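Local coordinates for protein kinectin 1 (Kinesin receptor) (Legionella pneumophila, PDB 4MU6) that is an effector protein of unknown molecular function, represented here by its N-terminal coiled-coil domain, an elongated bundle of long helices, at residues Asn9-Glu12 against Leu13-His17; Val100-Arg103 against Glu104-Ile108; Ser158-Arg161 against Leu162-Ile166; Ile290-Ile293 against Lys294-Glu298. One frame throughout, in Å; residues are numbered along the deposited sequence.

Interaction 1: residues Asn9-Glu12 against Leu13-His17; sequences NIEE and LVTEH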
loop_
_atom_site.group_PDB
_atom_site.type_symbol
_atom_site.label_atom_id
_atom_site.label_comp_id
_atom_site.label_asym_id
_atom_site.label_seq_id
_atom_site.Cartn_x
_atom_site.Cartn_y
_atom_site.Cartn_z
ATOM N N ASN A 9 -30.845 4.588 3.687
ATOM C CA ASN A 9 -32.238 4.170 3.578
ATOM C C ASN A 9 -32.736 4.695 2.248
ATOM O O ASN A 9 -33.027 5.872 2.130
ATOM C CB ASN A 9 -33.056 4.809 4.694
ATOM C CG ASN A 9 -34.484 4.281 4.759
ATOM O OD1 ASN A 9 -35.152 4.104 3.737
ATOM N ND2 ASN A 9 -34.952 4.022 5.972
ATOM N N ILE A 10 -32.823 3.837 1.242
ATOM C CA ILE A 10 -33.095 4.319 -0.109
ATOM C C ILE A 10 -34.478 4.980 -0.244
ATOM O O ILE A 10 -34.638 5.962 -0.971
ATOM C CB ILE A 10 -32.872 3.205 -1.167
ATOM C CG1 ILE A 10 -32.779 3.794 -2.575
ATOM C CG2 ILE A 10 -33.948 2.157 -1.080
ATOM C CD1 ILE A 10 -31.504 4.582 -2.804
ATOM N N GLU A 11 -35.464 4.465 0.485
ATOM C CA GLU A 11 -36.822 4.997 0.428
ATOM C C GLU A 11 -36.870 6.406 1.001
ATOM O O GLU A 11 -37.488 7.312 0.434
ATOM C CB GLU A 11 -37.785 4.088 1.194
ATOM C CG GLU A 11 -39.225 4.539 1.133
ATOM C CD GLU A 11 -40.194 3.498 1.682
ATOM O OE1 GLU A 11 -39.998 2.286 1.416
ATOM O OE2 GLU A 11 -41.152 3.897 2.380
ATOM N N GLU A 12 -36.206 6.591 2.132
ATOM C CA GLU A 12 -36.156 7.894 2.776
ATOM C C GLU A 12 -35.388 8.921 1.928
ATOM O O GLU A 12 -35.712 10.108 1.934
ATOM C CB GLU A 12 -35.518 7.739 4.149
ATOM C CG GLU A 12 -35.624 8.935 5.045
ATOM C CD GLU A 12 -34.987 8.670 6.389
ATOM O OE1 GLU A 12 -34.869 7.481 6.759
ATOM O OE2 GLU A 12 -34.587 9.641 7.067
ATOM N N LEU A 13 -34.379 8.466 1.192
ATOM C CA LEU A 13 -33.617 9.381 0.339
ATOM C C LEU A 13 -34.465 9.878 -0.829
ATOM O O LEU A 13 -34.531 11.080 -1.099
ATOM C CB LEU A 13 -32.338 8.723 -0.183
ATOM C CG LEU A 13 -31.482 9.584 -1.123
ATOM C CD1 LEU A 13 -31.030 10.836 -0.421
ATOM C CD2 LEU A 13 -30.278 8.812 -1.616
ATOM N N VAL A 14 -35.113 8.947 -1.521
ATOM C CA VAL A 14 -35.954 9.306 -2.658
ATOM C C VAL A 14 -37.079 10.239 -2.213
ATOM O O VAL A 14 -37.387 11.226 -2.889
ATOM C CB VAL A 14 -36.513 8.049 -3.353
ATOM C CG1 VAL A 14 -37.382 8.421 -4.544
ATOM C CG2 VAL A 14 -35.349 7.148 -3.800
ATOM N N THR A 15 -37.651 9.950 -1.050
ATOM C CA THR A 15 -38.744 10.749 -0.514
ATOM C C THR A 15 -38.298 12.183 -0.266
ATOM O O THR A 15 -39.006 13.135 -0.611
ATOM C CB THR A 15 -39.277 10.162 0.805
ATOM O OG1 THR A 15 -39.835 8.868 0.558
ATOM C CG2 THR A 15 -40.355 11.056 1.387
ATOM N N GLU A 16 -37.121 12.323 0.333
ATOM C CA GLU A 16 -36.575 13.637 0.621
ATOM C C GLU A 16 -36.420 14.412 -0.676
ATOM O O GLU A 16 -36.757 15.591 -0.749
ATOM C CB GLU A 16 -35.234 13.518 1.333
ATOM C CG GLU A 16 -34.654 14.851 1.794
ATOM C CD GLU A 16 -33.179 14.750 2.195
ATOM O OE1 GLU A 16 -32.812 15.289 3.263
ATOM O OE2 GLU A 16 -32.385 14.141 1.441
ATOM N N HIS A 17 -35.939 13.736 -1.712
ATOM C CA HIS A 17 -35.761 14.388 -3.005
ATOM C C HIS A 17 -37.079 14.669 -3.741
ATOM O O HIS A 17 -37.184 15.636 -4.493
ATOM C CB HIS A 17 -34.795 13.595 -3.878
ATOM C CG HIS A 17 -33.369 13.719 -3.448
ATOM N ND1 HIS A 17 -32.444 14.461 -4.148
ATOM C CD2 HIS A 17 -32.713 13.214 -2.376
ATOM C CE1 HIS A 17 -31.276 14.397 -3.534
ATOM N NE2 HIS A 17 -31.412 13.645 -2.456
#
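T15 reaches back one turn to E11, and its hydroxyl gives the first turn of helix 10-22 a close side-chain contact. OG1 of T15 donates to the carbonyl O of E11 at 2.8 Å, and the backbone N of T15 donates to the same oxygen at 3.0 Å. The two donors come from opposite faces of the E11 carbonyl plane, so the acceptor is gripped from both. The torsion behind this puts OG1 anti to the carbonyl carbon of T15 (chi1 -64°), alongside its own N. V14 packs closely too: its CG2 lies 3.1 Å from I10 O, which also accepts from V14 N. At the N-cap, N9 OD1 takes the N-H of E12 at 3.1 Å, the capping bond; it is fairly straight at hydrogen (166°), but the donor stands above the amide carbonyl plane. L13, V14 and I10 form the packed flank, with L13 resting on V49 and T52 of helix 43-105, and I10 and V14 on A255 of helix 227-273. The other flank is looser, with E11, E12 and E16 all exposed. The acidic side chains of E11 and E12, close to the helix N terminus, would probably suit its partial positive charge, while the N9 cap and the T15 hydroxyl satisfy backbone polar atoms locally.

Interaction 2: residues Val100-Arg103 against Glu104-Ile108; sequences VLTR and ELNHI
N106 turns its CG anti to its own carbonyl carbon (chi1 -61°), while T102 has OG1 beside its backbone N (chi1 -60°), which leaves CG2 anti to that N; between them these torsions lay the two side chains side by side, pointing the same way. CG2 of T102 then meets ND2 of N106 at 3.6 Å, a methyl against an amide nitrogen. The amide also folds over the carbonyl of T102, with N106 CG 3.2 Å from T102 O, yet ND2 is badly angled for a bond there. It is the backbone N of N106 that donates to T102 O, at 3.0 Å. The hydroxyl of T102 looks the other way along the helix, bonded to the carbonyl O of K98. One residue before N106, L105 sets its CB 3.4 Å from L101 O, the acceptor for its own N-H. E104 extends its chain from the opposite flank, where a water donates to its OE1 at 2.6 Å and, weakly, to V100 O at 3.4 Å. The same OE1 is bonded by ND2 of N183. H107 N bonds to E104 O at 2.9 Å, three residues back. The contact thus occupies the far end of helix 43-105, just ahead of helix 108-127; L101 and L105 face helix 158-217, where they meet N183, K186 and L187, and E104 reaches Q179 on that same helix.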
loop_
_atom_site.group_PDB
_atom_site.type_symbol
_atom_site.label_atom_id
_atom_site.label_comp_id
_atom_site.label_asym_id
_atom_site.label_seq_id
_atom_site.Cartn_x
_atom_site.Cartn_y
_atom_site.Cartn_z
ATOM N N VAL A 100 40.342 -6.534 12.307
ATOM C CA VAL A 100 41.184 -7.657 12.738
ATOM C C VAL A 100 41.834 -8.367 11.550
ATOM O O VAL A 100 43.028 -8.659 11.589
ATOM C CB VAL A 100 40.466 -8.672 13.672
ATOM C CG1 VAL A 100 40.019 -7.992 14.952
ATOM C CG2 VAL A 100 39.296 -9.334 12.981
ATOM N N LEU A 101 41.068 -8.604 10.483
ATOM C CA LEU A 101 41.604 -9.290 9.311
ATOM C C LEU A 101 42.758 -8.503 8.712
ATOM O O LEU A 101 43.749 -9.076 8.260
ATOM C CB LEU A 101 40.527 -9.487 8.251
ATOM C CG LEU A 101 39.391 -10.456 8.572
ATOM C CD1 LEU A 101 38.326 -10.291 7.525
ATOM C CD2 LEU A 101 39.892 -11.908 8.620
ATOM N N THR A 102 42.625 -7.184 8.729
ATOM C CA THR A 102 43.602 -6.318 8.094
ATOM C C THR A 102 44.820 -6.193 8.981
ATOM O O THR A 102 45.935 -6.128 8.495
ATOM C CB THR A 102 43.003 -4.939 7.824
ATOM O OG1 THR A 102 41.871 -5.088 6.951
ATOM C CG2 THR A 102 44.023 -4.010 7.179
ATOM N N ARG A 103 44.598 -6.166 10.291
ATOM C CA ARG A 103 45.706 -6.122 11.223
ATOM C C ARG A 103 46.528 -7.399 11.060
ATOM O O ARG A 103 47.754 -7.346 11.019
ATOM C CB ARG A 103 45.193 -5.950 12.655
ATOM C CG ARG A 103 46.259 -5.990 13.732
ATOM C CD ARG A 103 45.653 -5.747 15.110
ATOM N NE ARG A 103 44.959 -4.461 15.152
ATOM C CZ ARG A 103 43.664 -4.308 15.411
ATOM N NH1 ARG A 103 42.895 -5.361 15.682
ATOM N NH2 ARG A 103 43.140 -3.095 15.415
ATOM N N GLU A 104 45.864 -8.545 10.918
ATOM C CA GLU A 104 46.603 -9.794 10.716
ATOM C C GLU A 104 47.364 -9.821 9.382
ATOM O O GLU A 104 48.550 -10.174 9.332
ATOM C CB GLU A 104 45.676 -11.000 10.825
ATOM C CG GLU A 104 46.396 -12.326 10.641
ATOM C CD GLU A 104 45.565 -13.503 11.118
ATOM O OE1 GLU A 104 44.320 -13.445 10.983
ATOM O OE2 GLU A 104 46.157 -14.472 11.646
ATOM N N LEU A 105 46.682 -9.422 8.312
ATOM C CA LEU A 105 47.281 -9.359 6.980
ATOM C C LEU A 105 48.550 -8.518 6.924
ATOM O O LEU A 105 49.518 -8.897 6.263
ATOM C CB LEU A 105 46.284 -8.800 5.970
ATOM C CG LEU A 105 45.427 -9.782 5.180
ATOM C CD1 LEU A 105 44.604 -9.017 4.169
ATOM C CD2 LEU A 105 46.287 -10.820 4.481
ATOM N N ASN A 106 48.543 -7.369 7.599
ATOM C CA ASN A 106 49.725 -6.500 7.622
ATOM C C ASN A 106 50.889 -7.105 8.400
ATOM O O ASN A 106 52.005 -6.587 8.354
ATOM C CB ASN A 106 49.386 -5.116 8.193
ATOM C CG ASN A 106 48.350 -4.386 7.367
ATOM O OD1 ASN A 106 48.282 -4.553 6.149
ATOM N ND2 ASN A 106 47.526 -3.585 8.026
ATOM N N HIS A 107 50.639 -8.200 9.114
ATOM C CA HIS A 107 51.695 -8.834 9.901
ATOM C C HIS A 107 52.217 -10.134 9.287
ATOM O O HIS A 107 53.318 -10.584 9.605
ATOM C CB HIS A 107 51.244 -9.061 11.346
ATOM C CG HIS A 107 52.337 -9.571 12.240
ATOM N ND1 HIS A 107 53.583 -8.980 12.302
ATOM C CD2 HIS A 107 52.374 -10.621 13.099
ATOM C CE1 HIS A 107 54.337 -9.638 13.166
ATOM N NE2 HIS A 107 53.628 -10.640 13.661
ATOM N N ILE A 108 51.433 -10.734 8.399
ATOM C CA ILE A 108 51.806 -12.013 7.783
ATOM C C ILE A 108 53.156 -12.033 7.005
ATOM O O ILE A 108 53.934 -12.973 7.163
ATOM C CB ILE A 108 50.643 -12.590 6.941
ATOM C CG1 ILE A 108 49.453 -12.897 7.851
ATOM C CG2 ILE A 108 51.077 -13.838 6.190
ATOM C CD1 ILE A 108 48.269 -13.512 7.143
HETATM O O HOH W 1 42.430 -12.019 12.085
#

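Interaction 3: residues Ser158-Arg161 against Leu162-Ile166; sequences SIER and LQRSI
Charge pairing comes first, between E160 and R164 one turn apart: OE2 of E160 and NH1 of R164 stand 4.0 Å apart, a long salt bridge, with the carboxylate and guanidinium planes 71° from each other. The chain of R164 bends at chi3 (-64°), which folds the guanidinium back over the helix, so that one face lies above the carbonyl O of E160 and NH2 comes 3.6 Å from CB of R161. Among the van der Waals contacts, I159 and Q163 run side by side, CG2 of I159 against CD of Q163 at 4.0 Å, while OE1 of Q163 approaches CA of E160 at 3.4 Å. All of this decorates the opening turns of helix 158-217, a long helix of the coiled-coil domain; L162 and I166 turn to L122 of helix 108-127, and S158 and I159 to L129 in the loop beyond that helix. Backbone bonds follow the usual four-residue step: Q163 N to I159 O at 3.1 Å and R164 N to E160 O at 3.0 Å, whereas L162 N to S158 O, at 3.4 Å, is weak. S165 N donates to R161 O, from above the carbonyl plane, and OG of S165 lies 3.1 Å from that same oxygen.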
loop_
_atom_site.group_PDB
_atom_site.type_symbol
_atom_site.label_atom_id
_atom_site.label_comp_id
_atom_site.label_asym_id
_atom_site.label_seq_id
_atom_site.Cartn_x
_atom_site.Cartn_y
_atom_site.Cartn_z
ATOM N N SER A 158 70.459 -35.834 16.618
ATOM C CA SER A 158 70.796 -34.527 16.064
ATOM C C SER A 158 70.164 -34.314 14.692
ATOM O O SER A 158 69.556 -33.273 14.431
ATOM C CB SER A 158 72.317 -34.368 15.967
ATOM O OG SER A 158 72.941 -34.584 17.222
ATOM N N ILE A 159 70.293 -35.310 13.822
ATOM C CA ILE A 159 69.717 -35.223 12.486
ATOM C C ILE A 159 68.180 -35.257 12.494
ATOM O O ILE A 159 67.537 -34.434 11.848
ATOM C CB ILE A 159 70.280 -36.310 11.558
ATOM C CG1 ILE A 159 71.773 -36.065 11.312
ATOM C CG2 ILE A 159 69.519 -36.336 10.247
ATOM C CD1 ILE A 159 72.476 -37.185 10.580
ATOM N N GLU A 160 67.597 -36.188 13.239
ATOM C CA GLU A 160 66.148 -36.348 13.229
ATOM C C GLU A 160 65.394 -35.157 13.823
ATOM O O GLU A 160 64.329 -34.792 13.329
ATOM C CB GLU A 160 65.728 -37.658 13.908
ATOM C CG GLU A 160 66.206 -38.912 13.166
ATOM C CD GLU A 160 65.488 -40.187 13.605
ATOM O OE1 GLU A 160 66.022 -41.285 13.334
ATOM O OE2 GLU A 160 64.391 -40.092 14.207
ATOM N N ARG A 161 65.940 -34.540 14.867
ATOM C CA ARG A 161 65.229 -33.434 15.498
ATOM C C ARG A 161 65.383 -32.108 14.736
ATOM O O ARG A 161 64.523 -31.229 14.833
ATOM C CB ARG A 161 65.573 -33.296 16.984
ATOM C CG ARG A 161 66.948 -32.755 17.272
ATOM C CD ARG A 161 67.165 -32.607 18.772
ATOM N NE ARG A 161 68.505 -32.114 19.077
ATOM C CZ ARG A 161 69.541 -32.893 19.372
ATOM N NH1 ARG A 161 69.396 -34.213 19.412
ATOM N NH2 ARG A 161 70.723 -32.352 19.634
ATOM N N LEU A 162 66.463 -31.970 13.968
ATOM C CA LEU A 162 66.563 -30.873 13.008
ATOM C C LEU A 162 65.519 -31.065 11.909
ATOM O O LEU A 162 64.909 -30.096 11.448
ATOM C CB LEU A 162 67.949 -30.807 12.375
ATOM C CG LEU A 162 69.010 -30.040 13.160
ATOM C CD1 LEU A 162 70.344 -30.094 12.431
ATOM C CD2 LEU A 162 68.566 -28.598 13.368
ATOM N N GLN A 163 65.326 -32.315 11.489
ATOM C CA GLN A 163 64.358 -32.631 10.440
ATOM C C GLN A 163 62.940 -32.270 10.886
ATOM O O GLN A 163 62.135 -31.773 10.094
ATOM C CB GLN A 163 64.422 -34.117 10.072
ATOM C CG GLN A 163 65.638 -34.515 9.230
ATOM C CD GLN A 163 65.734 -36.026 8.999
ATOM O OE1 GLN A 163 65.509 -36.828 9.914
ATOM N NE2 GLN A 163 66.063 -36.418 7.768
ATOM N N ARG A 164 62.642 -32.541 12.154
ATOM C CA ARG A 164 61.321 -32.280 12.699
ATOM C C ARG A 164 61.098 -30.781 12.828
ATOM O O ARG A 164 59.999 -30.290 12.561
ATOM C CB ARG A 164 61.121 -32.985 14.044
ATOM C CG ARG A 164 60.763 -34.466 13.918
ATOM C CD ARG A 164 60.378 -35.083 15.263
ATOM N NE ARG A 164 61.493 -35.081 16.207
ATOM C CZ ARG A 164 62.304 -36.117 16.423
ATOM N NH1 ARG A 164 62.123 -37.259 15.767
ATOM N NH2 ARG A 164 63.294 -36.011 17.301
ATOM N N SER A 165 62.147 -30.060 13.222
ATOM C CA SER A 165 62.084 -28.603 13.309
ATOM C C SER A 165 61.838 -28.005 11.938
ATOM O O SER A 165 60.987 -27.121 11.784
ATOM C CB SER A 165 63.366 -28.038 13.901
ATOM O OG SER A 165 63.424 -28.315 15.284
ATOM N N ILE A 166 62.577 -28.496 10.944
ATOM C CA ILE A 166 62.360 -28.087 9.560
ATOM C C ILE A 166 60.904 -28.331 9.117
ATOM O O ILE A 166 60.257 -27.444 8.533
ATOM C CB ILE A 166 63.309 -28.823 8.607
ATOM C CG1 ILE A 166 64.743 -28.331 8.820
ATOM C CG2 ILE A 166 62.878 -28.602 7.164
ATOM C CD1 ILE A 166 65.805 -29.170 8.121
#

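Interaction 4: residues Ile290-Ile293 against Lys294-Glu298; sequences IKYI and KQHLE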
loop_
_atom_site.group_PDB
_atom_site.type_symbol
_atom_site.label_atom_id
_atom_site.label_comp_id
_atom_site.label_asym_id
_atom_site.label_seq_id
_atom_site.Cartn_x
_atom_site.Cartn_y
_atom_site.Cartn_z
ATOM N N ILE A 290 -54.490 10.612 -12.213
ATOM C CA ILE A 290 -53.955 9.813 -11.122
ATOM C C ILE A 290 -54.807 8.579 -10.826
ATOM O O ILE A 290 -54.289 7.459 -10.721
ATOM C CB ILE A 290 -53.749 10.685 -9.870
ATOM C CG1 ILE A 290 -52.531 11.597 -10.086
ATOM C CG2 ILE A 290 -53.553 9.833 -8.630
ATOM C CD1 ILE A 290 -52.411 12.728 -9.082
ATOM N N LYS A 291 -56.119 8.768 -10.729
ATOM C CA LYS A 291 -56.996 7.652 -10.420
ATOM C C LYS A 291 -57.005 6.664 -11.584
ATOM O O LYS A 291 -57.212 5.467 -11.385
ATOM C CB LYS A 291 -58.415 8.134 -10.066
ATOM C CG LYS A 291 -59.337 8.327 -11.238
ATOM C CD LYS A 291 -60.669 8.941 -10.764
ATOM C CE LYS A 291 -60.425 10.324 -10.165
ATOM N NZ LYS A 291 -61.645 10.817 -9.447
ATOM N N TYR A 292 -56.754 7.165 -12.792
ATOM C CA TYR A 292 -56.699 6.294 -13.965
ATOM C C TYR A 292 -55.519 5.322 -13.868
ATOM O O TYR A 292 -55.669 4.116 -14.135
ATOM C CB TYR A 292 -56.669 7.134 -15.238
ATOM C CG TYR A 292 -56.216 6.426 -16.497
ATOM C CD1 TYR A 292 -57.029 5.501 -17.136
ATOM C CD2 TYR A 292 -54.981 6.719 -17.072
ATOM C CE1 TYR A 292 -56.613 4.865 -18.313
ATOM C CE2 TYR A 292 -54.559 6.094 -18.239
ATOM C CZ TYR A 292 -55.376 5.166 -18.860
ATOM O OH TYR A 292 -54.945 4.543 -20.028
ATOM N N ILE A 293 -54.359 5.834 -13.455
ATOM C CA ILE A 293 -53.192 4.991 -13.210
ATOM C C ILE A 293 -53.468 4.006 -12.065
ATOM O O ILE A 293 -53.164 2.819 -12.156
ATOM C CB ILE A 293 -51.963 5.837 -12.821
ATOM C CG1 ILE A 293 -51.588 6.813 -13.950
ATOM C CG2 ILE A 293 -50.795 4.937 -12.416
ATOM C CD1 ILE A 293 -51.104 6.146 -15.227
ATOM N N LYS A 294 -54.051 4.516 -10.990
ATOM C CA LYS A 294 -54.227 3.753 -9.759
ATOM C C LYS A 294 -55.195 2.562 -9.908
ATOM O O LYS A 294 -55.023 1.521 -9.265
ATOM C CB LYS A 294 -54.701 4.695 -8.645
ATOM C CG LYS A 294 -54.136 4.375 -7.267
ATOM C CD LYS A 294 -54.660 5.331 -6.192
ATOM C CE LYS A 294 -54.326 4.810 -4.798
ATOM N NZ LYS A 294 -54.827 5.689 -3.713
ATOM N N GLN A 295 -56.206 2.724 -10.753
ATOM C CA GLN A 295 -57.234 1.711 -10.932
ATOM C C GLN A 295 -56.972 0.874 -12.176
ATOM O O GLN A 295 -57.796 0.050 -12.556
ATOM C CB GLN A 295 -58.611 2.371 -11.021
ATOM C CG GLN A 295 -58.942 3.216 -9.806
ATOM C CD GLN A 295 -60.211 4.031 -9.990
ATOM O OE1 GLN A 295 -60.377 4.736 -10.987
ATOM N NE2 GLN A 295 -61.121 3.922 -9.034
ATOM N N HIS A 296 -55.816 1.097 -12.796
ATOM C CA HIS A 296 -55.407 0.409 -14.024
ATOM C C HIS A 296 -55.570 -1.109 -13.925
ATOM O O HIS A 296 -55.254 -1.702 -12.893
ATOM C CB HIS A 296 -53.940 0.739 -14.313
ATOM C CG HIS A 296 -53.650 1.076 -15.743
ATOM N ND1 HIS A 296 -54.560 0.872 -16.761
ATOM C CD2 HIS A 296 -52.546 1.606 -16.324
ATOM C CE1 HIS A 296 -54.026 1.260 -17.906
ATOM N NE2 HIS A 296 -52.805 1.710 -17.669
ATOM N N LEU A 297 -56.076 -1.722 -14.997
ATOM C CA LEU A 297 -56.250 -3.178 -15.066
ATOM C C LEU A 297 -54.949 -3.925 -15.425
ATOM O O LEU A 297 -54.829 -5.113 -15.163
ATOM C CB LEU A 297 -57.338 -3.553 -16.072
ATOM C CG LEU A 297 -58.821 -3.389 -15.706
ATOM C CD1 LEU A 297 -59.105 -3.839 -14.280
ATOM C CD2 LEU A 297 -59.262 -1.963 -15.927
ATOM N N GLU A 298 -54.001 -3.229 -16.042
ATOM C CA GLU A 298 -52.671 -3.796 -16.314
ATOM C C GLU A 298 -51.637 -3.469 -15.228
ATOM O O GLU A 298 -50.869 -4.342 -14.817
ATOM C CB GLU A 298 -52.138 -3.332 -17.677
ATOM C CG GLU A 298 -52.763 -4.029 -18.877
ATOM C CD GLU A 298 -52.156 -3.570 -20.194
ATOM O OE1 GLU A 298 -51.431 -2.549 -20.195
ATOM O OE2 GLU A 298 -52.404 -4.232 -21.226
#
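Y292 and H296 bring their rings together at the C-terminal end of helix 280-294 as an oblique aromatic pair, with centroids 5.1 Å apart and planes inclined at 42°. OH of Y292 comes to 4.0 Å of CE1 of H296. The histidine has left helical geometry and holds an unusual first torsion of -135°. Its CB sits 3.1 Å from I293 O, against the same carbonyl that H296 N meets from above the plane at 3.2 Å. K291 has its CG wedged between backbone N and carbonyl carbon (chi1 87°) and runs beside Q295, the two chains pointing the same way. CG of Q295 packs 3.2 Å from K291 O, the acceptor for Q295 N. K294 trails an extended chain off the exposed side, its CB beside I290 O. The inner side belongs to I290 and I293, set against I36 of helix 29-38 and, on helix 227-273, L264, L267 and L271. In chemical terms the helix ends with a change of step: K294 N and Q295 N bond four residues back, H296 N three back, while the lysines near this end would probably suit the partial negative charge of its carbonyls.

How the interactions relate
Going from the N terminus, the four contacts follow one another in series; none nests in or crosses another, and each spans one continuous stretch, so none closes a long loop. Interaction 1 opens helix 10-22, which leans on helices 43-105 and 227-273. Interaction 2 ends helix 43-105, where it faces helix 158-217, and interaction 3 starts that latter helix beside 108-127. Interaction 4 ends helix 280-294 against 227-273 and 29-38. Interactions 2 and 3 lie on one side of the chain's centre, centres 31 Å apart; 1 and 4 lie on the other, 24 Å apart. From interaction 3 to interaction 4 the centres span 128 Å.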